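Local coordinates for uncharacterized protein (Bacteroides eggerthii, PDB 4FTD) that is of unknown function but pairs an immunoglobulin-like domain with a six-bladed beta-propeller and is possibly involved in carbohydrate metabolism, at residues P47-D50 with D54-A57; E73-S78 with Y101-R106. All coordinates share one frame; numbering follows the deposited sequence.

Both contacts lie in the immunoglobulin-like domain, remote from the centre of the chain, and both are buried. Interaction 1 draws together two parts of the single loop between strands 43-45 and 58-64. Interaction 2 spans the domain interior, from the edge of the sheet at 74-75 to strand 98-106. The first is thin packing of a phenylalanine ring on a leucine and a backbone carbonyl; the second is larger and adds a tyrosine hydrogen bond, a CH-pi contact and selenomethionine packing. Backbone bonds splice them together: L49 N to R106 O, and F55 O to Y77 N. Each also carries an Asx turn, at D54 and at D76.

Interaction 1 of 2, residues P47-D50 with D54-A57; sequences PRLD and DFSA
L49 and F55 face each other across a loop with neither segment in a regular strand, their CA atoms 9.3 Å apart, and a type I beta turn runs from D54 to A57. The gap is bridged mainly by the F55 side chain. Its CG sits beside the backbone N and anti to the carbonyl carbon (chi1 -66°), which carries the ring across to the 47-50 segment. The far part of the ring does the touching: CE1 of F55 lies 4.1 Å from CD1 of L49, and CB of the same leucine is hardly farther from that ring carbon. The leucine approaches obliquely. A polar neighbour completes the contact, since CZ of F55 comes within 3.7 Å of the D50 carbonyl O. This is packing rather than a hydrogen bond; that oxygen accepts from T53 OG1 in the connecting loop. The D50 carboxylate forms salt bridges to K31 and R108.

D54 holds the turn that carries F55: its OD1 accepts the backbone N of S56 at 3.1 Å, an Asx turn, and also the S56 hydroxyl, with OG 2.6 Å from OD1. The two donors meet this oxygen on different sides, the hydroxyl syn and the amide anti, so the carboxylate is gripped twice by one residue.

Around the contact, L49 and F55 both pack on V105 of strand 98-106, while L49 also leans on V33 of strand 31-38. Backbone bonds tie L49 to R106 and R108, and F55 to Y77. In the loop between strands 43-45 and 58-64, the 47-50 part is thus fastened to the end of strand 98-106 and the 54-57 part to Y77, just after strand 74-75.

Interaction 2 of 2, residues E73-S78 with Y101-R106; sequences EVMDYS and YLMKVR
In the interior of the immunoglobulin-like domain, selenomethionine M75 of edge strand 74-75 and Y77, just beyond that strand, meet V105 and a second selenomethionine, M103, of strand 98-106. Y77 is the centrepiece. Its hydroxyl reaches the main chain of strand 98-106, OH donating to the carbonyl O of M103 at 2.8 Å. The hydroxyl stands above the carbonyl plane, 51° out of it, rather than on a lone pair. This carbonyl lies at the edge of the ring, near its plane, whereas V105 takes one face: CG2 of V105 sits 3.7 Å from the Y77 ring centroid and 10° off the ring normal, a CH-pi contact almost directly over the centre. The bond anchors the hydroxyl while the methyl lies against the face, which should limit tilting of the ring.

M103 wraps the hydroxyl end. With CG anti to the backbone N (chi1 -178°), its chain extends across the tyrosine at about a right angle and then bends, bringing CE of M103 to 3.7 Å from CE1 of Y77. CE of M103 also lies 3.7 Å from SE of M75, which arrives obliquely, so M103 packs against both M75 and Y77.

Next to the tyrosine, OD1 of D76 accepts from S78 N at 3.0 Å, an Asx turn, and also from the S78 hydroxyl, with OG 2.6 Å from OD1. Neighbouring strands join in, I60 of 58-64 touching M75 and M103, L58 and Q88 touching Y77. Aromatic and apolar side chains packed between strand 98-106 and the edge strand 74-75 with the loop that follows it, the tyrosine's polar end satisfied by a strand carbonyl, are consistent with the hydrophobic core of an immunoglobulin-like beta sandwich.

Interaction 1 of 2, residues P47-D50 with D54-A57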
loop_
_atom_site.group_PDB
_atom_site.type_symbol
_atom_site.label_atom_id
_atom_site.label_comp_id
_atom_site.label_asym_id
_atom_site.label_seq_id
_atom_site.Cartn_x
_atom_site.Cartn_y
_atom_site.Cartn_z
ATOM N N PRO A 47 -23.156 23.730 -5.246
ATOM C CA PRO A 47 -21.835 23.082 -5.125
ATOM C C PRO A 47 -21.020 23.756 -4.007
ATOM O O PRO A 47 -21.279 24.908 -3.621
ATOM C CB PRO A 47 -21.184 23.291 -6.488
ATOM C CG PRO A 47 -22.144 24.051 -7.330
ATOM C CD PRO A 47 -23.444 24.222 -6.597
ATOM N N ARG A 48 -20.076 23.022 -3.452
ATOM C CA ARG A 48 -19.273 23.536 -2.354
ATOM C C ARG A 48 -18.470 24.739 -2.859
ATOM O O ARG A 48 -17.986 24.735 -3.976
ATOM C CB ARG A 48 -18.345 22.452 -1.800
ATOM C CG ARG A 48 -19.093 21.280 -1.181
ATOM C CD ARG A 48 -18.183 20.120 -0.822
ATOM N NE ARG A 48 -18.920 19.167 0.015
ATOM C CZ ARG A 48 -19.131 19.304 1.334
ATOM N NH1 ARG A 48 -18.644 20.337 2.044
ATOM N NH2 ARG A 48 -19.834 18.383 1.974
ATOM N N LEU A 49 -18.357 25.767 -2.036
ATOM C CA LEU A 49 -17.684 26.998 -2.422
ATOM C C LEU A 49 -16.265 27.061 -1.867
ATOM O O LEU A 49 -15.939 26.450 -0.819
ATOM C CB LEU A 49 -18.492 28.207 -1.918
ATOM C CG LEU A 49 -19.967 28.262 -2.314
ATOM C CD1 LEU A 49 -20.576 29.587 -1.836
ATOM C CD2 LEU A 49 -20.103 28.114 -3.822
ATOM N N ASP A 50 -15.424 27.843 -2.542
ATOM C CA ASP A 50 -14.050 28.037 -2.102
ATOM C C ASP A 50 -14.061 28.568 -0.697
ATOM O O ASP A 50 -14.840 29.452 -0.383
ATOM C CB ASP A 50 -13.300 29.032 -2.980
ATOM C CG ASP A 50 -13.253 28.621 -4.404
ATOM O OD1 ASP A 50 -13.201 27.400 -4.628
ATOM O OD2 ASP A 50 -13.289 29.512 -5.289
ATOM N N ASP A 54 -16.045 35.217 0.795
ATOM C CA ASP A 54 -16.590 36.067 1.869
ATOM C C ASP A 54 -18.058 35.643 2.019
ATOM O O ASP A 54 -18.964 36.111 1.302
ATOM C CB ASP A 54 -16.406 37.562 1.584
ATOM C CG ASP A 54 -16.919 38.458 2.714
ATOM O OD1 ASP A 54 -17.591 37.971 3.637
ATOM O OD2 ASP A 54 -16.655 39.671 2.659
ATOM N N PHE A 55 -18.271 34.727 2.974
ATOM C CA PHE A 55 -19.596 34.151 3.279
ATOM C C PHE A 55 -20.507 35.097 4.046
ATOM O O PHE A 55 -21.687 34.809 4.195
ATOM C CB PHE A 55 -19.459 32.872 4.113
ATOM C CG PHE A 55 -18.805 31.732 3.400
ATOM C CD1 PHE A 55 -19.547 30.911 2.568
ATOM C CD2 PHE A 55 -17.469 31.432 3.613
ATOM C CE1 PHE A 55 -18.955 29.841 1.918
ATOM C CE2 PHE A 55 -16.862 30.365 2.964
ATOM C CZ PHE A 55 -17.611 29.567 2.112
ATOM N N SER A 56 -19.972 36.216 4.533
ATOM C CA SER A 56 -20.751 37.153 5.341
ATOM C C SER A 56 -21.797 37.955 4.573
ATOM O O SER A 56 -22.758 38.442 5.184
ATOM C CB SER A 56 -19.817 38.103 6.113
ATOM O OG SER A 56 -19.251 39.089 5.273
ATOM N N ALA A 57 -21.591 38.145 3.269
ATOM C CA ALA A 57 -22.544 38.849 2.437
ATOM C C ALA A 57 -22.616 38.194 1.028
ATOM O O ALA A 57 -21.977 38.646 0.084
ATOM C CB ALA A 57 -22.194 40.328 2.339
#

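Interaction 2 of 2, residues E73-S78 with Y101-R106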
loop_
_atom_site.group_PDB
_atom_site.type_symbol
_atom_site.label_atom_id
_atom_site.label_comp_id
_atom_site.label_asym_id
_atom_site.label_seq_id
_atom_site.Cartn_x
_atom_site.Cartn_y
_atom_site.Cartn_z
ATOM N N GLU A 73 -31.702 40.319 -1.111
ATOM C CA GLU A 73 -30.797 39.835 -2.161
ATOM C C GLU A 73 -29.438 39.514 -1.617
ATOM O O GLU A 73 -28.572 39.141 -2.405
ATOM C CB GLU A 73 -30.593 40.913 -3.263
ATOM C CG GLU A 73 -31.823 41.262 -4.059
ATOM C CD GLU A 73 -31.504 41.990 -5.362
ATOM O OE1 GLU A 73 -30.498 42.748 -5.517
ATOM O OE2 GLU A 73 -32.290 41.771 -6.281
ATOM N N VAL A 74 -29.220 39.751 -0.312
ATOM C CA VAL A 74 -27.922 39.572 0.342
ATOM C C VAL A 74 -28.160 38.682 1.540
ATOM O O VAL A 74 -29.121 38.886 2.244
ATOM C CB VAL A 74 -27.261 40.896 0.792
ATOM C CG1 VAL A 74 -25.836 40.611 1.298
ATOM C CG2 VAL A 74 -27.209 41.850 -0.371
HETATM N N MSE A 75 -27.322 37.680 1.751
HETATM C CA MSE A 75 -27.525 36.743 2.869
HETATM C C MSE A 75 -26.220 36.543 3.639
HETATM O O MSE A 75 -25.144 36.504 3.042
HETATM C CB MSE A 75 -28.037 35.404 2.320
HETATM C CG MSE A 75 -29.436 35.531 1.709
HETATM SE SE MSE A 75 -30.125 33.819 1.085
HETATM C CE MSE A 75 -30.695 33.046 2.915
ATOM N N ASP A 76 -26.331 36.391 4.953
ATOM C CA ASP A 76 -25.173 36.241 5.841
ATOM C C ASP A 76 -24.999 34.764 6.196
ATOM O O ASP A 76 -25.774 34.200 6.986
ATOM C CB ASP A 76 -25.383 37.082 7.107
ATOM C CG ASP A 76 -24.177 37.044 8.064
ATOM O OD1 ASP A 76 -23.162 36.352 7.820
ATOM O OD2 ASP A 76 -24.271 37.721 9.097
ATOM N N TYR A 77 -24.003 34.141 5.579
ATOM C CA TYR A 77 -23.634 32.750 5.845
ATOM C C TYR A 77 -22.300 32.652 6.624
ATOM O O TYR A 77 -21.567 31.686 6.475
ATOM C CB TYR A 77 -23.567 31.974 4.520
ATOM C CG TYR A 77 -24.926 31.488 4.087
ATOM C CD1 TYR A 77 -25.774 32.304 3.356
ATOM C CD2 TYR A 77 -25.397 30.249 4.491
ATOM C CE1 TYR A 77 -27.029 31.866 2.983
ATOM C CE2 TYR A 77 -26.654 29.801 4.119
ATOM C CZ TYR A 77 -27.468 30.623 3.370
ATOM O OH TYR A 77 -28.715 30.194 2.972
ATOM N N SER A 78 -21.990 33.665 7.421
ATOM C CA SER A 78 -20.820 33.646 8.287
ATOM C C SER A 78 -20.723 32.302 9.022
ATOM O O SER A 78 -21.706 31.806 9.581
ATOM C CB SER A 78 -20.893 34.785 9.306
ATOM O OG SER A 78 -20.737 36.028 8.668
ATOM N N TYR A 101 -37.784 28.308 2.252
ATOM C CA TYR A 101 -36.879 27.278 1.752
ATOM C C TYR A 101 -35.688 27.259 2.705
ATOM O O TYR A 101 -35.273 28.309 3.201
ATOM C CB TYR A 101 -36.393 27.652 0.331
ATOM C CG TYR A 101 -37.455 27.537 -0.744
ATOM C CD1 TYR A 101 -38.344 28.586 -0.998
ATOM C CD2 TYR A 101 -37.550 26.401 -1.537
ATOM C CE1 TYR A 101 -39.301 28.492 -1.993
ATOM C CE2 TYR A 101 -38.518 26.302 -2.524
ATOM C CZ TYR A 101 -39.384 27.360 -2.747
ATOM O OH TYR A 101 -40.349 27.285 -3.723
ATOM N N LEU A 102 -35.152 26.070 2.964
ATOM C CA LEU A 102 -33.944 25.901 3.769
ATOM C C LEU A 102 -32.758 25.868 2.807
ATOM O O LEU A 102 -32.583 24.904 2.042
ATOM C CB LEU A 102 -34.003 24.618 4.611
ATOM C CG LEU A 102 -34.758 24.796 5.914
ATOM C CD1 LEU A 102 -34.816 23.472 6.689
ATOM C CD2 LEU A 102 -34.063 25.900 6.713
HETATM N N MSE A 103 -31.948 26.923 2.856
HETATM C CA MSE A 103 -30.849 27.095 1.923
HETATM C C MSE A 103 -29.513 26.790 2.578
HETATM O O MSE A 103 -29.114 27.488 3.496
HETATM C CB MSE A 103 -30.862 28.507 1.344
HETATM C CG MSE A 103 -29.753 28.736 0.329
HETATM SE SE MSE A 103 -29.962 30.417 -0.644
HETATM C CE MSE A 103 -28.080 31.162 -0.479
ATOM N N LYS A 104 -28.827 25.759 2.066
ATOM C CA LYS A 104 -27.563 25.290 2.632
ATOM C C LYS A 104 -26.386 25.716 1.757
ATOM O O LYS A 104 -26.402 25.502 0.539
ATOM C CB LYS A 104 -27.567 23.765 2.782
ATOM C CG LYS A 104 -26.354 23.202 3.534
ATOM C CD LYS A 104 -26.303 21.681 3.451
ATOM C CE LYS A 104 -27.447 21.039 4.224
ATOM N NZ LYS A 104 -27.347 19.559 4.167
ATOM N N VAL A 105 -25.394 26.348 2.388
ATOM C CA VAL A 105 -24.147 26.722 1.729
ATOM C C VAL A 105 -23.017 25.929 2.422
ATOM O O VAL A 105 -22.968 25.873 3.654
ATOM C CB VAL A 105 -23.866 28.236 1.764
ATOM C CG1 VAL A 105 -22.481 28.522 1.211
ATOM C CG2 VAL A 105 -24.918 29.018 0.958
ATOM N N ARG A 106 -22.133 25.350 1.601
ATOM C CA ARG A 106 -21.063 24.459 2.042
ATOM C C ARG A 106 -19.692 24.873 1.522
ATOM O O ARG A 106 -19.594 25.368 0.398
ATOM C CB ARG A 106 -21.377 23.060 1.528
ATOM C CG ARG A 106 -22.675 22.501 2.078
ATOM C CD ARG A 106 -22.975 21.144 1.495
ATOM N NE ARG A 106 -23.279 21.244 0.072
ATOM C CZ ARG A 106 -23.054 20.292 -0.830
ATOM N NH1 ARG A 106 -22.492 19.148 -0.485
ATOM N NH2 ARG A 106 -23.364 20.494 -2.107
#